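Local coordinates for protein titin (Homo sapiens, PDB 1WAA) that probably acts as a molecular spring in heart muscle, this immunoglobulin domain being one link in titin's long elastic chain, at residues G36-K41 / H60-H65. Numbering follows the deposited sequence.
With ZN (zinc ion), chain Y.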
ATOM      1  N   GLY E  36      -9.316  -2.579   9.582  1.00 29.85           N
ATOM      2  CA  GLY E  36     -10.521  -2.107  10.264  1.00 30.77           C
ATOM      3  C   GLY E  36     -11.796  -2.765   9.768  1.00 30.19           C
ATOM      4  O   GLY E  36     -11.844  -3.288   8.654  1.00 31.15           O
ATOM      5  N   GLN E  37     -12.856  -2.758  10.546  1.00 27.74           N
ATOM      6  CA  GLN E  37     -14.168  -3.373  10.249  1.00 27.01           C
ATOM      7  C   GLN E  37     -15.275  -2.352  10.527  1.00 26.27           C
ATOM      8  O   GLN E  37     -15.301  -1.709  11.589  1.00 26.38           O
ATOM      9  CB  GLN E  37     -14.359  -4.617  11.154  1.00 25.37           C
ATOM     10  OE1 GLN E  37     -16.618  -7.544  11.739  1.00 38.29           O
ATOM     11  N   TRP E  38     -16.169  -2.232   9.570  1.00 24.94           N
ATOM     12  CA  TRP E  38     -17.326  -1.341   9.700  1.00 23.40           C
ATOM     13  C   TRP E  38     -18.614  -2.127   9.950  1.00 26.07           C
ATOM     14  O   TRP E  38     -18.744  -3.298   9.551  1.00 23.49           O
ATOM     15  CB  TRP E  38     -17.549  -0.531   8.420  1.00 22.37           C
ATOM     16  CG  TRP E  38     -16.414   0.424   8.056  1.00 22.82           C
ATOM     17  CD1 TRP E  38     -15.302   0.130   7.363  1.00 23.67           C
ATOM     18  CD2 TRP E  38     -16.363   1.808   8.389  1.00 23.86           C
ATOM     19  NE1 TRP E  38     -14.543   1.326   7.244  1.00 24.29           N
ATOM     20  CE2 TRP E  38     -15.182   2.311   7.850  1.00 22.10           C
ATOM     21  CE3 TRP E  38     -17.212   2.671   9.100  1.00 19.75           C
ATOM     22  CZ2 TRP E  38     -14.799   3.654   7.965  1.00 22.13           C
ATOM     23  CZ3 TRP E  38     -16.820   4.020   9.218  1.00 22.43           C
ATOM     24  CH2 TRP E  38     -15.663   4.490   8.671  1.00 22.88           C
ATOM     25  N   LYS E  39     -19.530  -1.440  10.604  1.00 25.57           N
ATOM     26  CA  LYS E  39     -20.854  -1.968  10.927  1.00 26.32           C
ATOM     27  C   LYS E  39     -21.887  -0.838  10.855  1.00 26.05           C
ATOM     28  O   LYS E  39     -21.571   0.331  11.122  1.00 25.90           O
ATOM     29  CB  LYS E  39     -20.864  -2.584  12.333  1.00 26.42           C
ATOM     30  CG  LYS E  39     -20.287  -4.002  12.373  1.00 30.12           C
ATOM     31  CD  LYS E  39     -19.470  -4.279  13.636  1.00 38.14           C
ATOM     32  CE  LYS E  39     -20.280  -4.963  14.730  1.00 38.43           C
ATOM     33  NZ  LYS E  39     -19.554  -6.069  15.386  1.00 42.50           N
ATOM     34  N   LEU E  40     -23.076  -1.241  10.472  1.00 27.52           N
ATOM     35  CA  LEU E  40     -24.256  -0.371  10.374  1.00 29.07           C
ATOM     36  C   LEU E  40     -25.361  -1.069  11.146  1.00 30.35           C
ATOM     37  O   LEU E  40     -25.812  -2.154  10.766  1.00 30.81           O
ATOM     38  CB  LEU E  40     -24.658  -0.196   8.891  1.00 30.57           C
ATOM     39  CG  LEU E  40     -25.474   1.071   8.530  1.00 31.30           C
ATOM     40  CD1 LEU E  40     -26.673   0.756   7.635  1.00 26.19           C
ATOM     41  CD2 LEU E  40     -26.039   1.818   9.737  1.00 26.92           C
ATOM     42  N   LYS E  41     -25.768  -0.451  12.223  1.00 31.46           N
ATOM     43  CA  LYS E  41     -26.817  -0.996  13.082  1.00 31.58           C
ATOM     44  C   LYS E  41     -26.422  -2.414  13.580  1.00 31.94           C
ATOM     45  O   LYS E  41     -27.233  -3.347  13.556  1.00 31.74           O
ATOM     46  CB  LYS E  41     -28.148  -1.075  12.320  1.00 31.27           C
ATOM     47  CG  LYS E  41     -28.639   0.287  11.806  1.00 30.90           C
ATOM     48  CD  LYS E  41     -30.012   0.221  11.127  1.00 32.46           C
ATOM     49  CE  LYS E  41     -30.059  -0.778   9.967  1.00 34.91           C
ATOM     50  N   HIS E  60      -9.615   5.822   7.270  1.00 27.96           N
ATOM     51  CA  HIS E  60     -10.583   4.810   6.907  1.00 26.18           C
ATOM     52  C   HIS E  60     -11.882   5.484   6.505  1.00 26.37           C
ATOM     53  O   HIS E  60     -12.372   6.354   7.208  1.00 26.18           O
ATOM     54  CB  HIS E  60     -10.828   3.908   8.072  1.00 26.40           C
ATOM     55  CG  HIS E  60      -9.739   2.921   8.296  1.00 26.45           C
ATOM     56  ND1 HIS E  60      -8.567   3.248   8.946  1.00 32.66           N
ATOM     57  CD2 HIS E  60      -9.636   1.619   7.956  1.00 22.61           C
ATOM     58  CE1 HIS E  60      -7.796   2.179   9.012  1.00 27.30           C
ATOM     59  NE2 HIS E  60      -8.429   1.178   8.431  1.00 30.82           N
ATOM     60  N   ILE E  61     -12.417   5.095   5.355  1.00 25.63           N
ATOM     61  CA  ILE E  61     -13.610   5.734   4.824  1.00 25.22           C
ATOM     62  C   ILE E  61     -14.677   4.717   4.498  1.00 25.57           C
ATOM     63  O   ILE E  61     -14.363   3.619   4.047  1.00 25.53           O
ATOM     64  CB  ILE E  61     -13.225   6.581   3.598  1.00 25.61           C
ATOM     65  CG1 ILE E  61     -12.407   7.801   4.050  1.00 23.05           C
ATOM     66  CG2 ILE E  61     -14.466   6.991   2.739  1.00 23.64           C
ATOM     67  CD1 ILE E  61     -11.414   8.282   3.034  1.00 24.95           C
ATOM     68  N   LEU E  62     -15.937   5.083   4.727  1.00 25.28           N
ATOM     69  CA  LEU E  62     -17.054   4.254   4.316  1.00 24.30           C
ATOM     70  C   LEU E  62     -17.959   5.114   3.451  1.00 25.44           C
ATOM     71  O   LEU E  62     -18.350   6.209   3.883  1.00 25.00           O
ATOM     72  CB  LEU E  62     -17.857   3.803   5.530  1.00 26.56           C
ATOM     73  CG  LEU E  62     -19.151   3.048   5.205  1.00 24.70           C
ATOM     74  CD1 LEU E  62     -18.845   1.706   4.564  1.00 22.09           C
ATOM     75  CD2 LEU E  62     -19.955   2.851   6.442  1.00 23.63           C
ATOM     76  N   ILE E  63     -18.244   4.641   2.239  1.00 22.43           N
ATOM     77  CA  ILE E  63     -19.201   5.302   1.338  1.00 23.17           C
ATOM     78  C   ILE E  63     -20.456   4.438   1.143  1.00 24.36           C
ATOM     79  O   ILE E  63     -20.352   3.268   0.784  1.00 24.67           O
ATOM     80  CB  ILE E  63     -18.607   5.643  -0.054  1.00 20.90           C
ATOM     81  CG1 ILE E  63     -17.212   6.259   0.072  1.00 18.69           C
ATOM     82  CG2 ILE E  63     -19.557   6.622  -0.787  1.00 23.51           C
ATOM     83  CD1 ILE E  63     -16.491   6.453  -1.260  1.00 22.06           C
ATOM     84  N   LEU E  64     -21.618   5.028   1.396  1.00 24.05           N
ATOM     85  CA  LEU E  64     -22.895   4.339   1.222  1.00 23.85           C
ATOM     86  C   LEU E  64     -23.733   5.152   0.238  1.00 24.31           C
ATOM     87  O   LEU E  64     -24.110   6.294   0.508  1.00 24.74           O
ATOM     88  CB  LEU E  64     -23.617   4.190   2.567  1.00 24.08           C
ATOM     89  CG  LEU E  64     -22.864   3.592   3.774  1.00 26.74           C
ATOM     90  CD1 LEU E  64     -23.638   3.825   5.080  1.00 24.69           C
ATOM     91  CD2 LEU E  64     -22.568   2.095   3.587  1.00 25.57           C
ATOM     92  N   HIS E  65     -23.968   4.561  -0.922  1.00 23.98           N
ATOM     93  CA  HIS E  65     -24.684   5.185  -2.006  1.00 23.10           C
ATOM     94  C   HIS E  65     -26.138   4.844  -1.893  1.00 25.67           C
ATOM     95  O   HIS E  65     -26.501   3.809  -1.311  1.00 26.34           O
ATOM     96  CB  HIS E  65     -24.178   4.623  -3.319  1.00 23.25           C
ATOM     97  CG  HIS E  65     -22.821   5.113  -3.700  1.00 25.05           C
ATOM     98  ND1 HIS E  65     -22.597   6.395  -4.152  1.00 28.93           N
ATOM     99  CD2 HIS E  65     -21.620   4.493  -3.719  1.00 24.91           C
ATOM    100  CE1 HIS E  65     -21.316   6.545  -4.424  1.00 26.65           C
ATOM    101  NE2 HIS E  65     -20.704   5.402  -4.179  1.00 28.73           N
TER
HETATM  102 ZN    ZN Y1089     -18.761   5.023  -4.914  1.00 26.62          ZN
HETATM  103  O   HOH W   1     -18.903   4.500  -7.060  1.00 26.33           O
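G36 brings its backbone N to 4.0 Å from NE2 of H60; glycine suits the spot because it has no CB to press tightly on CD2 of that imidazole. The H60 ring also meets F77, and its NE2 makes a weak hydrogen bond to V34 O. Two residues on, W38 spans the gap between the two sheets of the immunoglobulin sandwich. With CG anti to its carbonyl carbon (chi1 -63°), the indole rises from strand 37-40 and sets one face of its six-membered ring over L62. The CB of L62 sits 3.6 Å from that ring's centroid and only 3° off the normal, a CH-pi contact, while the leucine's CD2 touches CE3 of W38 at 3.8 Å; an aliphatic branch suits an indole face. CZ2 of W38 reaches the backbone, 3.6 Å from I61 C and, at the ring's edge, 3.7 Å from H60 O. A broad, flat aromatic can bridge strands whose axes come within 9.1 Å and whose directions differ by 36°. F77 packs edge-to-face on the indole. Farther along, H65 NE2 binds zinc with E52, a water and an acidic side chain of a neighbouring chain. The sheets are thus joined here by shape and apolar packing, without hydrogen bonds between the two segments.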